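Local coordinates for protein diaminopimelate decarboxylase (Methanocaldococcus jannaschii, PDB 1TWI) that catalyses the pyridoxal-phosphate-dependent decarboxylation of meso-diaminopimelate to L-lysine, the last step of lysine biosynthesis by the diaminopimelate pathway, as a homodimer, at residues I124-D134 / L149-R158; H338-E349 / D371-F382. All coordinates share one frame; numbering follows the deposited sequence.

Contact 1 (I124-D134 / L149-R158)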
loop_
_atom_site.group_PDB
_atom_site.type_symbol
_atom_site.label_atom_id
_atom_site.label_comp_id
_atom_site.label_asym_id
_atom_site.label_seq_id
_atom_site.Cartn_x
_atom_site.Cartn_y
_atom_site.Cartn_z
ATOM N N ILE A 124 -10.555 -22.739 -16.263
ATOM C CA ILE A 124 -11.047 -23.748 -17.192
ATOM C C ILE A 124 -12.322 -24.360 -16.638
ATOM O O ILE A 124 -13.316 -24.497 -17.364
ATOM C CB ILE A 124 -9.975 -24.822 -17.480
ATOM C CG1 ILE A 124 -8.800 -24.168 -18.251
ATOM C CG2 ILE A 124 -10.625 -25.982 -18.213
ATOM C CD1 ILE A 124 -7.548 -25.087 -18.492
ATOM N N GLU A 125 -12.329 -24.676 -15.354
ATOM C CA GLU A 125 -13.532 -25.247 -14.717
ATOM C C GLU A 125 -14.725 -24.247 -14.771
ATOM O O GLU A 125 -15.892 -24.645 -14.912
ATOM C CB GLU A 125 -13.236 -25.577 -13.248
ATOM C CG GLU A 125 -12.348 -26.817 -12.990
ATOM C CD GLU A 125 -12.983 -28.143 -13.438
ATOM O OE1 GLU A 125 -14.211 -28.278 -13.380
ATOM O OE2 GLU A 125 -12.245 -29.055 -13.833
ATOM N N ALA A 126 -14.435 -22.957 -14.660
ATOM C CA ALA A 126 -15.494 -21.944 -14.726
ATOM C C ALA A 126 -15.846 -21.586 -16.168
ATOM O O ALA A 126 -16.756 -20.788 -16.379
ATOM C CB ALA A 126 -15.080 -20.683 -14.006
ATOM N N ASN A 127 -15.109 -22.125 -17.131
ATOM C CA ASN A 127 -15.340 -21.903 -18.580
ATOM C C ASN A 127 -15.433 -20.403 -18.937
ATOM O O ASN A 127 -16.396 -19.934 -19.604
ATOM C CB ASN A 127 -16.620 -22.671 -19.011
ATOM C CG ASN A 127 -16.847 -22.691 -20.542
ATOM O OD1 ASN A 127 -15.909 -22.818 -21.372
ATOM N ND2 ASN A 127 -18.108 -22.587 -20.915
ATOM N N ILE A 128 -14.425 -19.652 -18.489
ATOM C CA ILE A 128 -14.391 -18.223 -18.741
ATOM C C ILE A 128 -14.284 -17.996 -20.250
ATOM O O ILE A 128 -13.826 -18.876 -21.015
ATOM C CB ILE A 128 -13.200 -17.568 -18.017
ATOM C CG1 ILE A 128 -11.875 -18.253 -18.395
ATOM C CG2 ILE A 128 -13.412 -17.632 -16.493
ATOM C CD1 ILE A 128 -10.628 -17.506 -17.758
ATOM N N ARG A 129 -14.718 -16.836 -20.690
ATOM C CA ARG A 129 -14.631 -16.475 -22.113
ATOM C C ARG A 129 -13.186 -16.622 -22.670
ATOM O O ARG A 129 -12.962 -17.109 -23.783
ATOM C CB ARG A 129 -15.076 -15.020 -22.283
ATOM C CG ARG A 129 -15.337 -14.673 -23.779
ATOM C CD ARG A 129 -15.532 -13.115 -23.978
ATOM N NE ARG A 129 -15.830 -12.875 -25.390
ATOM C CZ ARG A 129 -17.030 -13.011 -25.956
ATOM N NH1 ARG A 129 -17.174 -12.795 -27.267
ATOM N NH2 ARG A 129 -18.104 -13.314 -25.217
ATOM N N ALA A 130 -12.207 -16.168 -21.898
ATOM C CA ALA A 130 -10.813 -16.295 -22.317
ATOM C C ALA A 130 -9.777 -15.958 -21.275
ATOM O O ALA A 130 -10.012 -15.131 -20.388
ATOM C CB ALA A 130 -10.512 -15.393 -23.517
ATOM N N PHE A 131 -8.628 -16.610 -21.411
ATOM C CA PHE A 131 -7.459 -16.209 -20.655
ATOM C C PHE A 131 -6.782 -15.222 -21.684
ATOM O O PHE A 131 -6.597 -15.592 -22.875
ATOM C CB PHE A 131 -6.494 -17.374 -20.496
ATOM C CG PHE A 131 -6.960 -18.403 -19.502
ATOM C CD1 PHE A 131 -6.680 -18.259 -18.150
ATOM C CD2 PHE A 131 -7.710 -19.511 -19.935
ATOM C CE1 PHE A 131 -7.132 -19.203 -17.229
ATOM C CE2 PHE A 131 -8.185 -20.487 -19.018
ATOM C CZ PHE A 131 -7.889 -20.331 -17.665
ATOM N N ASN A 132 -6.412 -14.006 -21.249
ATOM C CA ASN A 132 -5.669 -13.097 -22.131
ATOM C C ASN A 132 -4.216 -13.471 -21.843
ATOM O O ASN A 132 -3.634 -13.027 -20.854
ATOM C CB ASN A 132 -5.945 -11.631 -21.761
ATOM C CG ASN A 132 -7.392 -11.203 -22.073
ATOM O OD1 ASN A 132 -8.073 -11.819 -22.910
ATOM N ND2 ASN A 132 -7.853 -10.101 -21.428
ATOM N N VAL A 133 -3.638 -14.289 -22.722
ATOM C CA VAL A 133 -2.291 -14.839 -22.561
ATOM C C VAL A 133 -1.230 -13.806 -22.613
ATOM O O VAL A 133 -1.177 -13.023 -23.552
ATOM C CB VAL A 133 -1.987 -15.891 -23.636
ATOM C CG1 VAL A 133 -0.538 -16.388 -23.508
ATOM C CG2 VAL A 133 -2.976 -17.044 -23.492
ATOM N N ASP A 134 -0.345 -13.847 -21.618
ATOM C CA ASP A 134 0.660 -12.820 -21.486
ATOM C C ASP A 134 2.033 -13.184 -22.027
ATOM O O ASP A 134 2.841 -12.301 -22.302
ATOM C CB ASP A 134 0.776 -12.449 -20.000
ATOM C CG ASP A 134 1.863 -11.420 -19.740
ATOM O OD1 ASP A 134 3.057 -11.812 -19.545
ATOM O OD2 ASP A 134 1.518 -10.206 -19.761
ATOM N N LEU A 149 -7.040 -31.737 -17.742
ATOM C CA LEU A 149 -8.454 -31.791 -17.384
ATOM C C LEU A 149 -9.343 -32.371 -18.518
ATOM O O LEU A 149 -10.539 -32.487 -18.351
ATOM C CB LEU A 149 -8.952 -30.370 -17.038
ATOM C CG LEU A 149 -8.235 -29.639 -15.924
ATOM C CD1 LEU A 149 -8.856 -28.167 -15.755
ATOM C CD2 LEU A 149 -8.439 -30.384 -14.664
ATOM N N GLY A 150 -8.770 -32.691 -19.679
ATOM C CA GLY A 150 -9.600 -33.226 -20.755
ATOM C C GLY A 150 -10.573 -32.153 -21.318
ATOM O O GLY A 150 -11.713 -32.435 -21.705
ATOM N N GLU A 151 -10.113 -30.912 -21.356
ATOM C CA GLU A 151 -10.922 -29.796 -21.825
ATOM C C GLU A 151 -10.178 -28.949 -22.883
ATOM O O GLU A 151 -9.029 -29.239 -23.203
ATOM C CB GLU A 151 -11.257 -28.910 -20.624
ATOM C CG GLU A 151 -12.237 -29.525 -19.637
ATOM C CD GLU A 151 -13.602 -29.805 -20.261
ATOM O OE1 GLU A 151 -14.053 -29.020 -21.123
ATOM O OE2 GLU A 151 -14.232 -30.816 -19.897
ATOM N N THR A 152 -10.833 -27.912 -23.424
ATOM C CA THR A 152 -10.189 -27.018 -24.381
ATOM C C THR A 152 -10.304 -25.586 -23.808
ATOM O O THR A 152 -11.423 -25.118 -23.613
ATOM C CB THR A 152 -10.882 -27.056 -25.763
ATOM O OG1 THR A 152 -10.773 -28.383 -26.299
ATOM C CG2 THR A 152 -10.155 -26.088 -26.775
ATOM N N ALA A 153 -9.182 -24.904 -23.511
ATOM C CA ALA A 153 -9.244 -23.525 -22.966
ATOM C C ALA A 153 -9.356 -22.481 -24.085
ATOM O O ALA A 153 -8.739 -22.621 -25.134
ATOM C CB ALA A 153 -7.969 -23.216 -22.148
ATOM N N ASN A 154 -10.129 -21.431 -23.853
ATOM C CA ASN A 154 -10.256 -20.353 -24.819
ATOM C C ASN A 154 -9.095 -19.410 -24.552
ATOM O O ASN A 154 -8.894 -19.036 -23.400
ATOM C CB ASN A 154 -11.591 -19.632 -24.575
ATOM C CG ASN A 154 -12.768 -20.540 -24.898
ATOM O OD1 ASN A 154 -12.757 -21.181 -25.939
ATOM N ND2 ASN A 154 -13.762 -20.623 -23.999
ATOM N N VAL A 155 -8.313 -19.054 -25.579
ATOM C CA VAL A 155 -7.201 -18.137 -25.362
ATOM C C VAL A 155 -7.231 -16.930 -26.293
ATOM O O VAL A 155 -7.481 -17.081 -27.489
ATOM C CB VAL A 155 -5.768 -18.804 -25.485
ATOM C CG1 VAL A 155 -5.501 -19.784 -24.216
ATOM C CG2 VAL A 155 -5.645 -19.597 -26.799
ATOM N N ALA A 156 -7.034 -15.747 -25.686
ATOM C CA ALA A 156 -6.899 -14.483 -26.395
ATOM C C ALA A 156 -5.405 -14.155 -26.124
ATOM O O ALA A 156 -4.750 -14.819 -25.307
ATOM C CB ALA A 156 -7.839 -13.408 -25.769
ATOM N N PHE A 157 -4.833 -13.177 -26.814
ATOM C CA PHE A 157 -3.437 -12.883 -26.614
ATOM C C PHE A 157 -3.250 -11.428 -26.328
ATOM O O PHE A 157 -3.731 -10.577 -27.093
ATOM C CB PHE A 157 -2.647 -13.289 -27.903
ATOM C CG PHE A 157 -2.684 -14.756 -28.158
ATOM C CD1 PHE A 157 -3.830 -15.362 -28.661
ATOM C CD2 PHE A 157 -1.630 -15.548 -27.729
ATOM C CE1 PHE A 157 -3.934 -16.768 -28.715
ATOM C CE2 PHE A 157 -1.724 -16.961 -27.777
ATOM C CZ PHE A 157 -2.854 -17.558 -28.258
ATOM N N ARG A 158 -2.567 -11.116 -25.229
ATOM C CA ARG A 158 -2.325 -9.700 -24.897
ATOM C C ARG A 158 -1.083 -9.313 -25.701
ATOM O O ARG A 158 -0.007 -9.848 -25.490
ATOM C CB ARG A 158 -2.031 -9.511 -23.397
ATOM C CG ARG A 158 -1.659 -8.077 -23.060
ATOM C CD ARG A 158 -1.516 -7.836 -21.536
ATOM N NE ARG A 158 -1.351 -6.399 -21.260
ATOM C CZ ARG A 158 -1.389 -5.858 -20.052
ATOM N NH1 ARG A 158 -1.575 -6.631 -18.986
ATOM N NH2 ARG A 158 -1.243 -4.541 -19.912
HETATM O O HOH W 1 -11.597 -21.074 -21.200
HETATM O O HOH W 2 -0.962 -9.426 -18.654
#

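Contact 2 (H338-E349 / D371-F382)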
loop_
_atom_site.group_PDB
_atom_site.type_symbol
_atom_site.label_atom_id
_atom_site.label_comp_id
_atom_site.label_asym_id
_atom_site.label_seq_id
_atom_site.Cartn_x
_atom_site.Cartn_y
_atom_site.Cartn_z
ATOM N N HIS A 338 -9.954 16.108 -5.004
ATOM C CA HIS A 338 -10.682 17.288 -4.542
ATOM C C HIS A 338 -11.162 16.991 -3.086
ATOM O O HIS A 338 -11.569 15.887 -2.766
ATOM C CB HIS A 338 -11.884 17.499 -5.463
ATOM C CG HIS A 338 -12.616 18.762 -5.183
ATOM N ND1 HIS A 338 -13.989 18.806 -5.005
ATOM C CD2 HIS A 338 -12.169 20.030 -5.009
ATOM C CE1 HIS A 338 -14.358 20.053 -4.742
ATOM N NE2 HIS A 338 -13.272 20.813 -4.730
ATOM N N ILE A 339 -11.088 17.978 -2.216
ATOM C CA ILE A 339 -11.464 17.802 -0.824
ATOM C C ILE A 339 -12.296 19.009 -0.389
ATOM O O ILE A 339 -11.944 20.131 -0.726
ATOM C CB ILE A 339 -10.186 17.741 0.076
ATOM C CG1 ILE A 339 -9.342 16.504 -0.302
ATOM C CG2 ILE A 339 -10.548 17.676 1.598
ATOM C CD1 ILE A 339 -7.910 16.530 0.291
ATOM N N ILE A 340 -13.378 18.779 0.359
ATOM C CA ILE A 340 -14.214 19.863 0.880
ATOM C C ILE A 340 -14.618 19.596 2.341
ATOM O O ILE A 340 -14.494 18.479 2.877
ATOM C CB ILE A 340 -15.571 19.986 0.133
ATOM C CG1 ILE A 340 -16.411 18.726 0.419
ATOM C CG2 ILE A 340 -15.361 20.158 -1.431
ATOM C CD1 ILE A 340 -17.790 18.762 -0.296
ATOM N N ASN A 341 -15.118 20.647 2.976
ATOM C CA ASN A 341 -15.670 20.524 4.306
ATOM C C ASN A 341 -17.111 20.144 3.966
ATOM O O ASN A 341 -17.698 20.699 3.036
ATOM C CB ASN A 341 -15.686 21.881 5.007
ATOM C CG ASN A 341 -15.973 21.763 6.497
ATOM O OD1 ASN A 341 -16.787 20.918 6.930
ATOM N ND2 ASN A 341 -15.322 22.616 7.288
ATOM N N CYS A 342 -17.688 19.191 4.678
ATOM C CA CYS A 342 -19.092 18.847 4.425
ATOM C C CYS A 342 -20.051 19.935 4.883
ATOM O O CYS A 342 -21.226 19.861 4.575
ATOM C CB CYS A 342 -19.478 17.553 5.157
ATOM S SG CYS A 342 -18.763 16.088 4.292
ATOM N N LYS A 343 -19.553 20.927 5.628
ATOM C CA LYS A 343 -20.406 22.014 6.126
ATOM C C LYS A 343 -19.963 23.329 5.518
ATOM O O LYS A 343 -18.793 23.677 5.612
ATOM C CB LYS A 343 -20.290 22.154 7.653
ATOM C CG LYS A 343 -21.224 23.240 8.293
ATOM C CD LYS A 343 -22.749 22.903 8.190
ATOM C CE LYS A 343 -23.655 24.132 8.582
ATOM N NZ LYS A 343 -23.623 25.171 7.477
ATOM N N VAL A 344 -20.905 24.062 4.925
ATOM C CA VAL A 344 -20.602 25.369 4.350
ATOM C C VAL A 344 -20.444 26.327 5.525
ATOM O O VAL A 344 -21.221 26.264 6.517
ATOM C CB VAL A 344 -21.771 25.853 3.483
ATOM C CG1 VAL A 344 -21.660 27.371 3.235
ATOM C CG2 VAL A 344 -21.762 25.067 2.186
ATOM N N LYS A 345 -19.423 27.182 5.451
ATOM C CA LYS A 345 -19.156 28.145 6.522
ATOM C C LYS A 345 -19.144 29.576 5.903
ATOM O O LYS A 345 -19.143 29.736 4.683
ATOM C CB LYS A 345 -17.774 27.865 7.119
ATOM C CG LYS A 345 -17.550 26.433 7.697
ATOM C CD LYS A 345 -18.469 26.165 8.913
ATOM C CE LYS A 345 -18.026 24.849 9.684
ATOM N NZ LYS A 345 -16.624 24.909 10.277
ATOM N N ASN A 346 -19.084 30.605 6.731
ATOM C CA ASN A 346 -19.075 31.965 6.181
ATOM C C ASN A 346 -17.662 32.504 6.161
ATOM O O ASN A 346 -17.441 33.702 6.145
ATOM C CB ASN A 346 -19.988 32.871 6.991
ATOM C CG ASN A 346 -21.448 32.512 6.787
ATOM O OD1 ASN A 346 -21.934 32.414 5.642
ATOM N ND2 ASN A 346 -22.165 32.299 7.904
ATOM N N GLU A 347 -16.703 31.587 6.145
ATOM C CA GLU A 347 -15.304 31.934 6.129
ATOM C C GLU A 347 -14.577 30.789 5.435
ATOM O O GLU A 347 -14.998 29.641 5.599
ATOM C CB GLU A 347 -14.788 32.079 7.581
ATOM C CG GLU A 347 -13.342 32.485 7.634
ATOM C CD GLU A 347 -12.804 32.667 9.057
ATOM O OE1 GLU A 347 -11.561 32.665 9.225
ATOM O OE2 GLU A 347 -13.603 32.804 9.999
ATOM N N LYS A 348 -13.517 31.094 4.681
ATOM C CA LYS A 348 -12.707 30.080 4.004
ATOM C C LYS A 348 -11.256 30.284 4.412
ATOM O O LYS A 348 -10.886 31.343 4.887
ATOM C CB LYS A 348 -12.850 30.199 2.498
ATOM C CG LYS A 348 -14.239 29.884 1.989
ATOM C CD LYS A 348 -14.170 30.030 0.442
ATOM C CE LYS A 348 -15.557 30.109 -0.225
ATOM N NZ LYS A 348 -16.469 28.977 0.221
ATOM N N GLU A 349 -10.425 29.271 4.264
ATOM C CA GLU A 349 -9.044 29.396 4.671
ATOM C C GLU A 349 -8.274 28.329 3.914
ATOM O O GLU A 349 -8.863 27.341 3.424
ATOM C CB GLU A 349 -8.885 29.188 6.199
ATOM C CG GLU A 349 -9.471 27.884 6.669
ATOM C CD GLU A 349 -9.129 27.507 8.122
ATOM O OE1 GLU A 349 -9.722 26.483 8.595
ATOM O OE2 GLU A 349 -8.282 28.195 8.767
ATOM N N ASP A 371 -13.907 25.601 3.281
ATOM C CA ASP A 371 -14.713 26.347 4.257
ATOM C C ASP A 371 -14.058 26.047 5.606
ATOM O O ASP A 371 -13.664 24.897 5.887
ATOM C CB ASP A 371 -16.174 25.893 4.269
ATOM C CG ASP A 371 -16.962 26.438 3.060
ATOM O OD1 ASP A 371 -16.517 26.148 1.936
ATOM O OD2 ASP A 371 -18.005 27.147 3.227
ATOM N N LYS A 372 -13.976 27.099 6.425
ATOM C CA LYS A 372 -13.328 27.116 7.735
ATOM C C LYS A 372 -13.480 25.790 8.487
ATOM O O LYS A 372 -14.584 25.390 8.827
ATOM C CB LYS A 372 -13.913 28.256 8.568
ATOM C CG LYS A 372 -13.218 28.485 9.898
ATOM C CD LYS A 372 -11.964 29.276 9.733
ATOM C CE LYS A 372 -11.394 29.758 11.075
ATOM N NZ LYS A 372 -11.039 28.604 11.981
ATOM N N VAL A 373 -12.347 25.156 8.766
ATOM C CA VAL A 373 -12.353 23.862 9.449
ATOM C C VAL A 373 -12.328 23.948 10.982
ATOM O O VAL A 373 -11.534 24.690 11.555
ATOM C CB VAL A 373 -11.168 22.976 8.936
ATOM C CG1 VAL A 373 -11.204 21.606 9.639
ATOM C CG2 VAL A 373 -11.263 22.779 7.414
ATOM N N GLU A 374 -13.262 23.244 11.629
ATOM C CA GLU A 374 -13.317 23.167 13.090
ATOM C C GLU A 374 -13.202 21.694 13.507
ATOM O O GLU A 374 -13.542 20.809 12.741
ATOM C CB GLU A 374 -14.628 23.786 13.589
ATOM C CG GLU A 374 -14.715 25.270 13.105
ATOM C CD GLU A 374 -16.081 25.902 13.279
ATOM O OE1 GLU A 374 -16.568 26.665 12.359
ATOM O OE2 GLU A 374 -16.657 25.653 14.363
ATOM N N VAL A 375 -12.682 21.440 14.697
ATOM C CA VAL A 375 -12.588 20.051 15.189
ATOM C C VAL A 375 -13.994 19.545 15.184
ATOM O O VAL A 375 -14.923 20.262 15.619
ATOM C CB VAL A 375 -12.023 20.019 16.644
ATOM C CG1 VAL A 375 -12.256 18.617 17.310
ATOM C CG2 VAL A 375 -10.534 20.368 16.607
ATOM N N GLY A 376 -14.196 18.322 14.687
ATOM C CA GLY A 376 -15.542 17.764 14.675
ATOM C C GLY A 376 -16.181 17.864 13.299
ATOM O O GLY A 376 -17.180 17.197 12.996
ATOM N N ASP A 377 -15.628 18.725 12.441
ATOM C CA ASP A 377 -16.180 18.811 11.093
ATOM C C ASP A 377 -15.782 17.506 10.396
ATOM O O ASP A 377 -14.866 16.809 10.829
ATOM C CB ASP A 377 -15.536 19.983 10.322
ATOM C CG ASP A 377 -16.162 21.333 10.673
ATOM O OD1 ASP A 377 -17.232 21.321 11.333
ATOM O OD2 ASP A 377 -15.593 22.383 10.255
ATOM N N VAL A 378 -16.481 17.213 9.315
ATOM C CA VAL A 378 -16.240 16.017 8.507
ATOM C C VAL A 378 -15.778 16.520 7.134
ATOM O O VAL A 378 -16.455 17.383 6.543
ATOM C CB VAL A 378 -17.550 15.231 8.343
ATOM C CG1 VAL A 378 -17.322 13.991 7.407
ATOM C CG2 VAL A 378 -18.072 14.749 9.778
ATOM N N LEU A 379 -14.628 16.035 6.657
ATOM C CA LEU A 379 -14.173 16.427 5.345
ATOM C C LEU A 379 -14.506 15.267 4.391
ATOM O O LEU A 379 -14.512 14.103 4.822
ATOM C CB LEU A 379 -12.650 16.644 5.304
ATOM C CG LEU A 379 -12.021 17.603 6.312
ATOM C CD1 LEU A 379 -10.558 17.793 5.919
ATOM C CD2 LEU A 379 -12.751 18.988 6.249
ATOM N N ALA A 380 -14.802 15.577 3.121
ATOM C CA ALA A 380 -15.047 14.548 2.122
ATOM C C ALA A 380 -13.915 14.613 1.069
ATOM O O ALA A 380 -13.607 15.702 0.482
ATOM C CB ALA A 380 -16.411 14.777 1.441
ATOM N N ILE A 381 -13.309 13.461 0.806
ATOM C CA ILE A 381 -12.250 13.383 -0.195
ATOM C C ILE A 381 -12.944 12.711 -1.356
ATOM O O ILE A 381 -13.426 11.561 -1.262
ATOM C CB ILE A 381 -11.082 12.504 0.334
ATOM C CG1 ILE A 381 -10.489 13.163 1.604
ATOM C CG2 ILE A 381 -9.958 12.369 -0.760
ATOM C CD1 ILE A 381 -9.687 12.081 2.528
ATOM N N PHE A 382 -12.987 13.418 -2.479
ATOM C CA PHE A 382 -13.667 12.920 -3.674
ATOM C C PHE A 382 -12.940 11.885 -4.515
ATOM O O PHE A 382 -11.727 11.804 -4.508
ATOM C CB PHE A 382 -13.942 14.065 -4.659
ATOM C CG PHE A 382 -15.129 14.937 -4.299
ATOM C CD1 PHE A 382 -15.396 15.261 -2.959
ATOM C CD2 PHE A 382 -15.918 15.484 -5.299
ATOM C CE1 PHE A 382 -16.441 16.142 -2.640
ATOM C CE2 PHE A 382 -16.984 16.379 -5.008
ATOM C CZ PHE A 382 -17.232 16.701 -3.675
HETATM O O HOH W 3 -18.372 19.223 8.394
HETATM O O HOH W 4 -14.845 23.247 1.681
HETATM O O HOH W 5 -17.721 23.295 1.687
HETATM O O HOH W 6 -9.467 26.478 11.206
#

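Contact 1 (I124-D134 / L149-R158)
V133 and V155 meet through one methyl each, CG2 of V133 lying 3.8 Å from CG1 of V155, on the sheet face where I142 of helix 136-149 packs against V133. With CG1 of V133 anti to the backbone N (chi1 176°), CG2 takes the place beside that N and turns to V155. F131 shares this face; its CE2 approaches CB of A153, while CD1 of I128 sits over the centre of one ring face. CG2 of I124 touches both CD1 of L149, 3.7 Å away, and CB of E151. Strands 130-133 and 153-158 run parallel, as neighbours in the TIM-type barrel that binds the cofactor, and helix 136-149 makes the beta-alpha-beta crossover between them. Four backbone bonds join them, the shortest from A156 N to F131 O at 2.8 Å. On the other face, OD1 of N132 lies 3.3 Å from CB of A156, its ND2 bonded to N111. A water bridges I128 O and N154 N. At the C-terminal ends, where R158 touches the pyridoxal phosphate, a second water accepts from R158 NH1 and donates to D134 OD2 (2.8 Å), also bonded by G181 N; D134 OD1 salt-bridges K310 of the second subunit.

Contact 2 (H338-E349 / D371-F382)
Three donors grip OD2 of D377: K345 NZ at 2.7 Å on the syn lone pair, and N341 ND2 at 3.0 Å and E374 N from above the carboxylate plane, probably stabilising its negative charge. Bends at chi2 and chi4 bring NZ of K345 in among K372 O, which it bonds, E374 and D377; its salt bridges to D377 and, from above the carboxylate plane, to E374 OE1 at 2.7 Å form a network. ND2 of N341 also reaches across to D371 O, which lies in its amide plane, though ND2 comes from above the D371 carbonyl plane; OD1 accepts from K343 N of its own segment, an Asx turn. The type II turn from E374 to D377 leads into strand 378-382, which pairs antiparallel with 339-341 in the mixed beta domain beside the barrel. There I340 and A380 form a hydrogen-bonded pair, and CG1 of I339 meets CG1 of I381. The H338 ring stands edge-to-face on F382, planes at 83°, ND1 over the ring centre; CD1 of I340 reaches the F382 edge. Beside K348, D371 OD2 takes K345 N at 2.6 Å. E349 OE1 accepts V373 N and, through water, links to K372 NZ; OE2 pairs with K316.

Overall arrangement
Contact 1 comes first along the chain and closes before contact 2 opens. Their centres are 50 Å apart, on opposite sides of the chain's centre, and their nearest atoms remain about 25 Å from each other. They share no sheet: strands 130-133 and 153-160 lie in the parallel barrel sheet of the pyridoxal-binding domain, whereas strands 339-341, 348-354 and 378-382 lie in the mixed sheet, which includes the early strand 32-36. The two thus represent the two-domain build of this decarboxylase family. Contact 1 reaches the cofactor and the second subunit, while no other protein chain of the dimer touches contact 2, whose I381 lies about 8 Å, side chain to side chain, from R329, which lines the pocket of the bound product lysine and probably binds substrate.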